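Local coordinates for protein YciF (Escherichia coli, PDB 2GS4) that is of unknown molecular function but is a homodimeric stress protein of the ferritin clan, probably binding metal in a rubrerythrin-like helical bundle, at residues S19-L24 with A115-L120; H52-R57 with E141-T146; A101-A106 with D152-N157; K108-E113 with A145-L150. All coordinates share one frame; numbering follows the deposited sequence.

Contact 1 of 4, residues S19-L24 with A115-L120; sequences SAEKQL and ASYGTL
The Tyr117 ring meets Glu21 at its edge and not through a face: OE2 of Glu21 sits near the ring plane beside the hydroxyl corner, while the carboxylate plane is turned 46° from that of the ring. Tyr117 OH donates a short hydrogen bond of 2.6 Å to Glu21 OE2, which accepts through its anti lone pair, the one facing away from the other carboxylate oxygen. The same oxygen stays in line with the ring, 3.3 Å from Tyr117 CE2. The two side chains reach for each other from opposite directions. Glu21 places CG beside its backbone N (chi1 -61°) and then bends at chi2, which swings the carboxylate round to the hydroxyl. Both residues are buried, and this one bond carries the contact between the segments. With an alanine in place of Glu21, the Tyr117 hydroxyl would probably lose its acceptor and the ring would be less firmly fixed at its far end. Helix 38-63 packs on Glu21 through Thr51, Gln54 and Ile55, and helix 130-159 packs on Tyr117 through Leu136, Thr139 and Leu140. Glu21 OE2 also lies close to Glu113 OE1, a like-charged neighbour. A tyrosine bonded to one of several gathered interior glutamates is consistent with the carboxylate-rich centre of ferritin-like four-helix bundles such as that of rubrerythrin.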
loop_
_atom_site.group_PDB
_atom_site.type_symbol
_atom_site.label_atom_id
_atom_site.label_comp_id
_atom_site.label_asym_id
_atom_site.label_seq_id
_atom_site.Cartn_x
_atom_site.Cartn_y
_atom_site.Cartn_z
ATOM N N SER A 19 9.821 -0.493 7.811
ATOM C CA SER A 19 8.914 -1.504 8.341
ATOM C C SER A 19 8.576 -2.542 7.271
ATOM O O SER A 19 8.583 -3.735 7.545
ATOM C CB SER A 19 7.635 -0.843 8.876
ATOM O OG SER A 19 6.598 -1.793 9.071
ATOM N N ALA A 20 8.297 -2.087 6.052
ATOM C CA ALA A 20 7.953 -2.986 4.955
ATOM C C ALA A 20 9.053 -4.007 4.668
ATOM O O ALA A 20 8.774 -5.180 4.461
ATOM C CB ALA A 20 7.652 -2.170 3.694
ATOM N N GLU A 21 10.298 -3.543 4.635
ATOM C CA GLU A 21 11.437 -4.418 4.367
ATOM C C GLU A 21 11.588 -5.436 5.496
ATOM O O GLU A 21 11.882 -6.611 5.256
ATOM C CB GLU A 21 12.719 -3.576 4.226
ATOM C CG GLU A 21 12.674 -2.574 3.068
ATOM C CD GLU A 21 12.772 -3.242 1.700
ATOM O OE1 GLU A 21 12.387 -4.427 1.575
ATOM O OE2 GLU A 21 13.225 -2.577 0.741
ATOM N N LYS A 22 11.370 -4.965 6.719
ATOM C CA LYS A 22 11.457 -5.780 7.928
ATOM C C LYS A 22 10.470 -6.946 7.803
ATOM O O LYS A 22 10.818 -8.108 8.003
ATOM C CB LYS A 22 11.078 -4.928 9.140
ATOM C CG LYS A 22 11.899 -5.167 10.387
ATOM C CD LYS A 22 13.231 -4.440 10.333
ATOM C CE LYS A 22 14.089 -4.830 11.525
ATOM N NZ LYS A 22 15.511 -4.450 11.336
ATOM N N GLN A 23 9.227 -6.617 7.469
ATOM C CA GLN A 23 8.187 -7.621 7.306
ATOM C C GLN A 23 8.528 -8.487 6.106
ATOM O O GLN A 23 8.343 -9.706 6.139
ATOM C CB GLN A 23 6.826 -6.956 7.071
ATOM C CG GLN A 23 6.411 -5.964 8.142
ATOM C CD GLN A 23 5.061 -5.333 7.843
ATOM O OE1 GLN A 23 4.085 -6.029 7.587
ATOM N NE2 GLN A 23 5.004 -4.012 7.871
ATOM N N LEU A 24 9.039 -7.871 5.042
ATOM C CA LEU A 24 9.361 -8.650 3.860
ATOM C C LEU A 24 10.369 -9.776 4.161
ATOM O O LEU A 24 10.225 -10.879 3.632
ATOM C CB LEU A 24 9.862 -7.740 2.734
ATOM C CG LEU A 24 9.661 -8.267 1.299
ATOM C CD1 LEU A 24 8.233 -8.783 1.107
ATOM C CD2 LEU A 24 9.953 -7.163 0.296
ATOM N N ALA A 115 7.387 1.546 -6.580
ATOM C CA ALA A 115 6.723 2.833 -6.446
ATOM C C ALA A 115 7.194 3.546 -5.176
ATOM O O ALA A 115 7.354 4.771 -5.177
ATOM C CB ALA A 115 5.200 2.640 -6.426
ATOM N N SER A 116 7.412 2.785 -4.098
ATOM C CA SER A 116 7.871 3.351 -2.825
ATOM C C SER A 116 9.256 3.995 -2.939
ATOM O O SER A 116 9.473 5.121 -2.502
ATOM C CB SER A 116 7.935 2.270 -1.735
ATOM O OG SER A 116 6.685 2.081 -1.097
ATOM N N TYR A 117 10.201 3.263 -3.513
ATOM C CA TYR A 117 11.556 3.779 -3.656
ATOM C C TYR A 117 11.651 4.873 -4.712
ATOM O O TYR A 117 12.516 5.746 -4.633
ATOM C CB TYR A 117 12.522 2.622 -3.950
ATOM C CG TYR A 117 12.936 1.896 -2.685
ATOM C CD1 TYR A 117 13.928 2.416 -1.855
ATOM C CD2 TYR A 117 12.317 0.705 -2.305
ATOM C CE1 TYR A 117 14.300 1.768 -0.678
ATOM C CE2 TYR A 117 12.678 0.049 -1.129
ATOM C CZ TYR A 117 13.671 0.585 -0.324
ATOM O OH TYR A 117 14.049 -0.067 0.827
ATOM N N GLY A 118 10.768 4.826 -5.704
ATOM C CA GLY A 118 10.777 5.856 -6.724
ATOM C C GLY A 118 10.425 7.156 -6.021
ATOM O O GLY A 118 11.078 8.181 -6.209
ATOM N N THR A 119 9.399 7.092 -5.177
ATOM C CA THR A 119 8.932 8.244 -4.411
ATOM C C THR A 119 10.000 8.749 -3.431
ATOM O O THR A 119 10.280 9.943 -3.378
ATOM C CB THR A 119 7.628 7.889 -3.637
ATOM O OG1 THR A 119 6.578 7.607 -4.574
ATOM C CG2 THR A 119 7.203 9.039 -2.737
ATOM N N LEU A 120 10.607 7.839 -2.673
ATOM C CA LEU A 120 11.635 8.218 -1.699
ATOM C C LEU A 120 12.867 8.835 -2.363
ATOM O O LEU A 120 13.421 9.817 -1.864
ATOM C CB LEU A 120 12.054 7.004 -0.851
ATOM C CG LEU A 120 11.041 6.510 0.189
ATOM C CD1 LEU A 120 11.458 5.138 0.710
ATOM C CD2 LEU A 120 10.952 7.510 1.337
#

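Contact 2 of 4, residues H52-R57 with E141-T146; sequences HGQIER and EEEKAT
Gln54 spans Glu142 and Glu143 with one amide nitrogen. Its NE2 donates to Glu142 OE1 at 3.0 Å in an almost straight bond (171°) and to Glu143 OE1 at 2.7 Å, with both acceptors close to the amide plane, so the pair of N-H groups fixes the rotation of the amide. Each carboxylate oxygen is met on its anti side, somewhat out of the carboxylate plane. Gln54 OE1 lies 3.3 Å from Glu143 OE1; these are two acceptors and form no bond. Arg57 completes the grip on Glu142 with a salt bridge from NH2 to OE1 at 3.2 Å, helped by a weak bond from NH1 to OE2 at 3.4 Å. Glu142 comes to the edge of the guanidinium, but NH2 stands well above the carboxylate plane, 65° out of it. The two donors, Gln54 NE2 and Arg57 NH2, come to Glu142 OE1 from opposite faces of its plane. Arg57 NH2 has its strongest partner in Thr139 OG1, which probably steadies the guanidinium. Beyond CG the Gln54 and Glu142 chains are extended, and they slide past each other in opposite directions. Farther out, His47 NE2 is hydrogen-bonded to Glu143 OE1. The short segments of helices 38-63 and 130-159 run antiparallel at 163° with their axes 12.3 Å apart, a spacing bridged by these long polar side chains. Glu21 of helix 6-33 packs on Gln54, and Glu113 and Ile114 of helix 95-126 pack on Glu143: the four long helices of the ferritin-like bundle meet around this polar crossing.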
loop_
_atom_site.group_PDB
_atom_site.type_symbol
_atom_site.label_atom_id
_atom_site.label_comp_id
_atom_site.label_asym_id
_atom_site.label_seq_id
_atom_site.Cartn_x
_atom_site.Cartn_y
_atom_site.Cartn_z
ATOM N N HIS A 52 17.772 -7.890 3.083
ATOM C CA HIS A 52 18.516 -7.613 4.304
ATOM C C HIS A 52 19.537 -6.540 3.939
ATOM O O HIS A 52 19.823 -5.638 4.731
ATOM C CB HIS A 52 19.222 -8.874 4.831
ATOM C CG HIS A 52 18.418 -9.640 5.836
ATOM N ND1 HIS A 52 17.929 -10.909 5.597
ATOM C CD2 HIS A 52 17.992 -9.304 7.077
ATOM C CE1 HIS A 52 17.236 -11.316 6.645
ATOM N NE2 HIS A 52 17.257 -10.361 7.557
ATOM N N GLY A 53 20.069 -6.630 2.722
ATOM C CA GLY A 53 21.041 -5.652 2.273
ATOM C C GLY A 53 20.419 -4.273 2.110
ATOM O O GLY A 53 21.067 -3.261 2.361
ATOM N N GLN A 54 19.159 -4.233 1.682
ATOM C CA GLN A 54 18.460 -2.972 1.478
ATOM C C GLN A 54 18.154 -2.304 2.811
ATOM O O GLN A 54 18.118 -1.066 2.901
ATOM C CB GLN A 54 17.191 -3.217 0.637
ATOM C CG GLN A 54 17.550 -3.686 -0.776
ATOM C CD GLN A 54 16.396 -4.280 -1.565
ATOM O OE1 GLN A 54 15.335 -4.570 -1.020
ATOM N NE2 GLN A 54 16.616 -4.485 -2.863
ATOM N N ILE A 55 17.950 -3.100 3.858
ATOM C CA ILE A 55 17.699 -2.504 5.152
ATOM C C ILE A 55 19.014 -1.822 5.569
ATOM O O ILE A 55 18.999 -0.717 6.106
ATOM C CB ILE A 55 17.247 -3.555 6.192
ATOM C CG1 ILE A 55 15.854 -4.071 5.806
ATOM C CG2 ILE A 55 17.204 -2.935 7.590
ATOM C CD1 ILE A 55 15.276 -5.131 6.731
ATOM N N GLU A 56 20.150 -2.460 5.302
ATOM C CA GLU A 56 21.425 -1.832 5.663
ATOM C C GLU A 56 21.565 -0.509 4.924
ATOM O O GLU A 56 22.064 0.473 5.475
ATOM C CB GLU A 56 22.615 -2.737 5.313
ATOM C CG GLU A 56 22.653 -4.030 6.121
ATOM C CD GLU A 56 22.822 -3.783 7.602
ATOM O OE1 GLU A 56 22.305 -4.595 8.392
ATOM O OE2 GLU A 56 23.477 -2.790 7.977
ATOM N N ARG A 57 21.124 -0.477 3.670
ATOM C CA ARG A 57 21.222 0.746 2.890
ATOM C C ARG A 57 20.350 1.846 3.507
ATOM O O ARG A 57 20.703 3.025 3.441
ATOM C CB ARG A 57 20.829 0.480 1.432
ATOM C CG ARG A 57 21.285 1.561 0.466
ATOM C CD ARG A 57 21.134 1.101 -0.976
ATOM N NE ARG A 57 22.065 0.025 -1.299
ATOM C CZ ARG A 57 21.752 -1.030 -2.045
ATOM N NH1 ARG A 57 22.661 -1.964 -2.299
ATOM N NH2 ARG A 57 20.517 -1.167 -2.515
ATOM N N GLU A 141 16.603 0.251 -8.437
ATOM C CA GLU A 141 17.046 -0.575 -9.555
ATOM C C GLU A 141 17.099 -2.069 -9.233
ATOM O O GLU A 141 16.816 -2.897 -10.100
ATOM C CB GLU A 141 18.408 -0.088 -10.067
ATOM C CG GLU A 141 18.398 1.378 -10.489
ATOM C CD GLU A 141 17.300 1.698 -11.495
ATOM O OE1 GLU A 141 16.816 2.850 -11.491
ATOM O OE2 GLU A 141 16.929 0.807 -12.292
ATOM N N GLU A 142 17.461 -2.426 -8.001
ATOM C CA GLU A 142 17.516 -3.838 -7.632
ATOM C C GLU A 142 16.112 -4.428 -7.647
ATOM O O GLU A 142 15.905 -5.556 -8.089
ATOM C CB GLU A 142 18.139 -4.019 -6.243
ATOM C CG GLU A 142 19.643 -3.761 -6.192
ATOM C CD GLU A 142 20.206 -3.930 -4.793
ATOM O OE1 GLU A 142 19.428 -3.848 -3.817
ATOM O OE2 GLU A 142 21.430 -4.134 -4.667
ATOM N N GLU A 143 15.147 -3.660 -7.155
ATOM C CA GLU A 143 13.765 -4.121 -7.122
ATOM C C GLU A 143 13.226 -4.272 -8.537
ATOM O O GLU A 143 12.439 -5.181 -8.817
ATOM C CB GLU A 143 12.902 -3.151 -6.320
ATOM C CG GLU A 143 13.219 -3.174 -4.828
ATOM C CD GLU A 143 13.180 -4.579 -4.251
ATOM O OE1 GLU A 143 14.260 -5.180 -4.064
ATOM O OE2 GLU A 143 12.069 -5.088 -4.002
ATOM N N LYS A 144 13.648 -3.386 -9.430
ATOM C CA LYS A 144 13.220 -3.483 -10.817
ATOM C C LYS A 144 13.812 -4.760 -11.421
ATOM O O LYS A 144 13.118 -5.503 -12.113
ATOM C CB LYS A 144 13.655 -2.243 -11.607
ATOM C CG LYS A 144 12.754 -1.015 -11.371
ATOM C CD LYS A 144 13.212 0.199 -12.188
ATOM C CE LYS A 144 12.330 1.418 -11.922
ATOM N NZ LYS A 144 12.842 2.634 -12.623
ATOM N N ALA A 145 15.083 -5.036 -11.134
ATOM C CA ALA A 145 15.705 -6.248 -11.664
ATOM C C ALA A 145 15.051 -7.481 -11.045
ATOM O O ALA A 145 14.872 -8.505 -11.712
ATOM C CB ALA A 145 17.203 -6.252 -11.387
ATOM N N THR A 146 14.698 -7.390 -9.767
ATOM C CA THR A 146 14.053 -8.515 -9.105
ATOM C C THR A 146 12.705 -8.752 -9.788
ATOM O O THR A 146 12.320 -9.888 -10.040
ATOM C CB THR A 146 13.866 -8.240 -7.588
ATOM O OG1 THR A 146 15.152 -8.188 -6.954
ATOM C CG2 THR A 146 13.026 -9.324 -6.929
#

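Contact 3 of 4, residues A101-A106 with D152-N157; sequences ALIAAA and DLAINN
Ile103 sets its two branches against Leu153 and Ala154 through its torsions: chi1 of -63° puts CG1 beside the backbone N and CG2 anti to it, and chi2 near 180° stretches CD1 straight out toward helix 130-159. CD1 lies against the peptide link between Leu153 and Ala154, 3.8 Å from Ala154 N, and touches Leu153 CB at the same distance. The other branch, CG2, meets the Ala154 CB methyl at 3.8 Å. Asn157 adds only its aliphatic CB, 4.5 Å from Ile103 CD1; its amide is used elsewhere, with ND2 bonded to Glu96 O near the start of helix 95-126. The small side chain of Ala154 probably allows the close approach of the backbones, with Ile103 CA and Ala154 CA 6.3 Å apart and the antiparallel axes of the short segments 9.8 Å apart. Leu40 and Ala43 of helix 38-63 touch Ile103 and Leu153 respectively. An alanine in place of Ile103 would lack both outer branches and would probably open a gap against Leu153 and Ala154. The side chains that meet are aliphatic, and the isoleucine methyl also lies on a peptide group, so shape and burial, without directional bonds, join the last two helices of the ferritin-like bundle here.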
loop_
_atom_site.group_PDB
_atom_site.type_symbol
_atom_site.label_atom_id
_atom_site.label_comp_id
_atom_site.label_asym_id
_atom_site.label_seq_id
_atom_site.Cartn_x
_atom_site.Cartn_y
_atom_site.Cartn_z
ATOM N N ALA A 101 0.428 -18.035 -9.010
ATOM C CA ALA A 101 -0.095 -17.154 -7.977
ATOM C C ALA A 101 1.028 -16.611 -7.093
ATOM O O ALA A 101 1.026 -15.438 -6.741
ATOM C CB ALA A 101 -1.116 -17.897 -7.127
ATOM N N LEU A 102 1.987 -17.457 -6.741
ATOM C CA LEU A 102 3.094 -17.011 -5.892
ATOM C C LEU A 102 3.917 -15.933 -6.590
ATOM O O LEU A 102 4.251 -14.908 -5.997
ATOM C CB LEU A 102 3.976 -18.199 -5.489
ATOM C CG LEU A 102 3.281 -19.152 -4.507
ATOM C CD1 LEU A 102 4.142 -20.390 -4.261
ATOM C CD2 LEU A 102 3.009 -18.425 -3.202
ATOM N N ILE A 103 4.210 -16.149 -7.866
ATOM C CA ILE A 103 4.969 -15.191 -8.652
ATOM C C ILE A 103 4.165 -13.898 -8.783
ATOM O O ILE A 103 4.694 -12.806 -8.592
ATOM C CB ILE A 103 5.276 -15.780 -10.038
ATOM C CG1 ILE A 103 6.153 -17.023 -9.853
ATOM C CG2 ILE A 103 5.939 -14.743 -10.930
ATOM C CD1 ILE A 103 6.619 -17.671 -11.129
ATOM N N ALA A 104 2.875 -14.031 -9.078
ATOM C CA ALA A 104 2.002 -12.870 -9.216
ATOM C C ALA A 104 1.910 -12.091 -7.901
ATOM O O ALA A 104 1.934 -10.860 -7.904
ATOM C CB ALA A 104 0.610 -13.310 -9.674
ATOM N N ALA A 105 1.799 -12.800 -6.784
ATOM C CA ALA A 105 1.726 -12.135 -5.491
ATOM C C ALA A 105 3.035 -11.392 -5.253
ATOM O O ALA A 105 3.034 -10.258 -4.785
ATOM C CB ALA A 105 1.479 -13.154 -4.385
ATOM N N ALA A 106 4.150 -12.033 -5.587
ATOM C CA ALA A 106 5.463 -11.421 -5.411
ATOM C C ALA A 106 5.636 -10.191 -6.300
ATOM O O ALA A 106 6.330 -9.243 -5.926
ATOM C CB ALA A 106 6.569 -12.440 -5.699
ATOM N N ASP A 152 10.324 -13.277 -15.853
ATOM C CA ASP A 152 10.946 -14.335 -16.642
ATOM C C ASP A 152 10.443 -15.658 -16.088
ATOM O O ASP A 152 10.187 -16.603 -16.825
ATOM C CB ASP A 152 12.469 -14.275 -16.513
ATOM C CG ASP A 152 13.057 -13.012 -17.115
ATOM O OD1 ASP A 152 14.162 -12.617 -16.689
ATOM O OD2 ASP A 152 12.424 -12.419 -18.016
ATOM N N LEU A 153 10.300 -15.715 -14.769
ATOM C CA LEU A 153 9.829 -16.925 -14.117
ATOM C C LEU A 153 8.360 -17.180 -14.422
ATOM O O LEU A 153 7.961 -18.319 -14.635
ATOM C CB LEU A 153 10.072 -16.836 -12.608
ATOM C CG LEU A 153 11.572 -16.829 -12.305
ATOM C CD1 LEU A 153 11.814 -16.610 -10.822
ATOM C CD2 LEU A 153 12.184 -18.142 -12.766
ATOM N N ALA A 154 7.555 -16.124 -14.463
ATOM C CA ALA A 154 6.141 -16.301 -14.777
ATOM C C ALA A 154 6.031 -16.870 -16.186
ATOM O O ALA A 154 5.255 -17.798 -16.429
ATOM C CB ALA A 154 5.396 -14.976 -14.685
ATOM N N ILE A 155 6.822 -16.321 -17.108
ATOM C CA ILE A 155 6.812 -16.804 -18.481
ATOM C C ILE A 155 7.159 -18.295 -18.470
ATOM O O ILE A 155 6.440 -19.103 -19.053
ATOM C CB ILE A 155 7.815 -16.011 -19.381
ATOM C CG1 ILE A 155 7.227 -14.636 -19.723
ATOM C CG2 ILE A 155 8.111 -16.779 -20.661
ATOM C CD1 ILE A 155 8.159 -13.706 -20.501
ATOM N N ASN A 156 8.237 -18.670 -17.781
ATOM C CA ASN A 156 8.628 -20.080 -17.724
ATOM C C ASN A 156 7.503 -20.965 -17.174
ATOM O O ASN A 156 7.257 -22.044 -17.701
ATOM C CB ASN A 156 9.873 -20.295 -16.848
ATOM C CG ASN A 156 11.074 -19.486 -17.303
ATOM O OD1 ASN A 156 11.161 -19.055 -18.453
ATOM N ND2 ASN A 156 12.021 -19.293 -16.394
ATOM N N ASN A 157 6.832 -20.518 -16.112
ATOM C CA ASN A 157 5.753 -21.308 -15.510
ATOM C C ASN A 157 4.587 -21.455 -16.480
ATOM O O ASN A 157 3.900 -22.479 -16.489
ATOM C CB ASN A 157 5.270 -20.663 -14.198
ATOM C CG ASN A 157 4.199 -21.491 -13.488
ATOM O OD1 ASN A 157 4.431 -22.632 -13.084
ATOM N ND2 ASN A 157 3.017 -20.914 -13.338
#

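Contact 4 of 4, residues K108-E113 with A145-L150; sequences KVEHYE and ATDIKL
The short segments 108-113 and 145-150 run antiparallel at 158° with axes 9.8 Å apart, and Glu110 faces Asp147 with their CA atoms 6.1 Å apart. Glu110 is the one side chain of its segment that reaches across, and it does so with its carbon chain. Its CB lies 3.5 Å from Asp147 OD1, its CG packs on Leu150 CD1 at 3.9 Å, and its CD meets the Thr146 CG2 methyl at 4.1 Å. It crosses Thr146 and Leu150 at about a right angle but slides past Asp147 in the opposite direction. A bend at chi2 (-45°) carries the carboxylate round toward Thr146, with Glu110 OE1 5.6 Å from Asp147 OD1 and close to Glu143 OE2 of helix 130-159. Thr146 chi1 (-67°) leaves CG2 on the side of Glu110, while OG1 is hydrogen-bonded to Glu50. Glu110 also packs on His47 of helix 38-63. On the dimer side of helix 95-126, Lys108 forms a salt bridge with Glu79 of the second subunit. Close antiparallel packing of two helices joined by a short turn makes this a helical hairpin, one half of the four-helix bundle of ferritin-like proteins.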
loop_
_atom_site.group_PDB
_atom_site.type_symbol
_atom_site.label_atom_id
_atom_site.label_comp_id
_atom_site.label_asym_id
_atom_site.label_seq_id
_atom_site.Cartn_x
_atom_site.Cartn_y
_atom_site.Cartn_z
ATOM N N LYS A 108 3.265 -8.188 -7.043
ATOM C CA LYS A 108 2.447 -7.140 -6.428
ATOM C C LYS A 108 3.305 -6.464 -5.364
ATOM O O LYS A 108 3.273 -5.243 -5.205
ATOM C CB LYS A 108 1.182 -7.737 -5.783
ATOM C CG LYS A 108 0.095 -8.178 -6.774
ATOM C CD LYS A 108 -0.492 -6.985 -7.511
ATOM C CE LYS A 108 -1.659 -7.393 -8.406
ATOM N NZ LYS A 108 -2.289 -6.197 -9.036
ATOM N N VAL A 109 4.058 -7.275 -4.626
ATOM C CA VAL A 109 4.947 -6.759 -3.595
ATOM C C VAL A 109 5.973 -5.870 -4.304
ATOM O O VAL A 109 6.305 -4.788 -3.816
ATOM C CB VAL A 109 5.644 -7.923 -2.808
ATOM C CG1 VAL A 109 6.893 -7.406 -2.078
ATOM C CG2 VAL A 109 4.681 -8.512 -1.792
ATOM N N GLU A 110 6.440 -6.291 -5.476
ATOM C CA GLU A 110 7.409 -5.477 -6.206
ATOM C C GLU A 110 6.798 -4.191 -6.763
ATOM O O GLU A 110 7.457 -3.155 -6.784
ATOM C CB GLU A 110 8.079 -6.275 -7.333
ATOM C CG GLU A 110 9.018 -7.376 -6.829
ATOM C CD GLU A 110 9.924 -6.911 -5.697
ATOM O OE1 GLU A 110 10.723 -5.974 -5.902
ATOM O OE2 GLU A 110 9.830 -7.491 -4.598
ATOM N N HIS A 111 5.546 -4.240 -7.207
ATOM C CA HIS A 111 4.905 -3.034 -7.726
ATOM C C HIS A 111 4.947 -1.997 -6.603
ATOM O O HIS A 111 5.307 -0.836 -6.820
ATOM C CB HIS A 111 3.456 -3.329 -8.135
ATOM C CG HIS A 111 2.693 -2.123 -8.597
ATOM N ND1 HIS A 111 2.212 -1.992 -9.882
ATOM C CD2 HIS A 111 2.308 -1.005 -7.937
ATOM C CE1 HIS A 111 1.563 -0.847 -9.993
ATOM N NE2 HIS A 111 1.606 -0.229 -8.829
ATOM N N TYR A 112 4.602 -2.434 -5.396
ATOM C CA TYR A 112 4.600 -1.558 -4.234
ATOM C C TYR A 112 5.998 -1.037 -3.891
ATOM O O TYR A 112 6.187 0.153 -3.679
ATOM C CB TYR A 112 4.034 -2.299 -3.023
ATOM C CG TYR A 112 3.981 -1.479 -1.750
ATOM C CD1 TYR A 112 2.940 -0.583 -1.515
ATOM C CD2 TYR A 112 4.963 -1.618 -0.770
ATOM C CE1 TYR A 112 2.875 0.150 -0.331
ATOM C CE2 TYR A 112 4.910 -0.892 0.415
ATOM C CZ TYR A 112 3.861 -0.012 0.629
ATOM O OH TYR A 112 3.783 0.687 1.811
ATOM N N GLU A 113 6.979 -1.927 -3.838
ATOM C CA GLU A 113 8.331 -1.500 -3.486
ATOM C C GLU A 113 8.933 -0.515 -4.472
ATOM O O GLU A 113 9.495 0.507 -4.074
ATOM C CB GLU A 113 9.225 -2.724 -3.317
ATOM C CG GLU A 113 8.833 -3.556 -2.106
ATOM C CD GLU A 113 9.350 -2.970 -0.804
ATOM O OE1 GLU A 113 10.535 -3.199 -0.487
ATOM O OE2 GLU A 113 8.582 -2.271 -0.108
ATOM N N ALA A 145 15.083 -5.036 -11.134
ATOM C CA ALA A 145 15.705 -6.248 -11.664
ATOM C C ALA A 145 15.051 -7.481 -11.045
ATOM O O ALA A 145 14.872 -8.505 -11.712
ATOM C CB ALA A 145 17.203 -6.252 -11.387
ATOM N N THR A 146 14.698 -7.390 -9.767
ATOM C CA THR A 146 14.053 -8.515 -9.105
ATOM C C THR A 146 12.705 -8.752 -9.788
ATOM O O THR A 146 12.320 -9.888 -10.040
ATOM C CB THR A 146 13.866 -8.240 -7.588
ATOM O OG1 THR A 146 15.152 -8.188 -6.954
ATOM C CG2 THR A 146 13.026 -9.324 -6.929
ATOM N N ASP A 147 12.007 -7.673 -10.128
ATOM C CA ASP A 147 10.722 -7.807 -10.793
ATOM C C ASP A 147 10.884 -8.449 -12.179
ATOM O O ASP A 147 10.098 -9.320 -12.547
ATOM C CB ASP A 147 10.029 -6.446 -10.906
ATOM C CG ASP A 147 8.514 -6.570 -10.958
ATOM O OD1 ASP A 147 7.990 -7.634 -10.552
ATOM O OD2 ASP A 147 7.844 -5.608 -11.387
ATOM N N ILE A 148 11.899 -8.041 -12.941
ATOM C CA ILE A 148 12.117 -8.612 -14.270
ATOM C C ILE A 148 12.393 -10.111 -14.163
ATOM O O ILE A 148 11.947 -10.890 -15.005
ATOM C CB ILE A 148 13.287 -7.908 -15.005
ATOM C CG1 ILE A 148 12.826 -6.527 -15.486
ATOM C CG2 ILE A 148 13.749 -8.758 -16.206
ATOM C CD1 ILE A 148 13.943 -5.532 -15.725
ATOM N N LYS A 149 13.124 -10.513 -13.128
ATOM C CA LYS A 149 13.422 -11.924 -12.934
ATOM C C LYS A 149 12.119 -12.672 -12.632
ATOM O O LYS A 149 11.920 -13.788 -13.102
ATOM C CB LYS A 149 14.436 -12.092 -11.796
ATOM C CG LYS A 149 14.673 -13.538 -11.352
ATOM C CD LYS A 149 14.879 -14.495 -12.522
ATOM C CE LYS A 149 16.232 -14.321 -13.194
ATOM N NZ LYS A 149 16.466 -12.926 -13.647
ATOM N N LEU A 150 11.231 -12.055 -11.854
ATOM C CA LEU A 150 9.946 -12.673 -11.520
ATOM C C LEU A 150 9.106 -12.852 -12.779
ATOM O O LEU A 150 8.373 -13.831 -12.911
ATOM C CB LEU A 150 9.171 -11.820 -10.500
ATOM C CG LEU A 150 9.527 -11.955 -9.015
ATOM C CD1 LEU A 150 8.701 -10.983 -8.186
ATOM C CD2 LEU A 150 9.264 -13.383 -8.565
#

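How the contacts relate
Along the chain the segments of contact 1 alternate with those of the others, and contact 4 lies within the span of contact 3. Contacts 3 and 4 both join helix 95-126 to helix 130-159, centres about 10 Å apart, and adjoin through Leu150. Contact 2 shares Ala145 and Thr146 with contact 4 and ties helix 130-159 to helix 38-63. Contact 1 ties helix 6-33 to helix 95-126. Its centre lies about 12 Å from that of contact 4 and about 10 Å from that of contact 2. Contacts 1, 2 and 4 meet around Glu21, Gln54, Glu110, Glu113 and Glu143, consistent with a metal-binding interior; contact 3 is an aliphatic layer toward one end. Contacts 1 and 4 touch the second subunit.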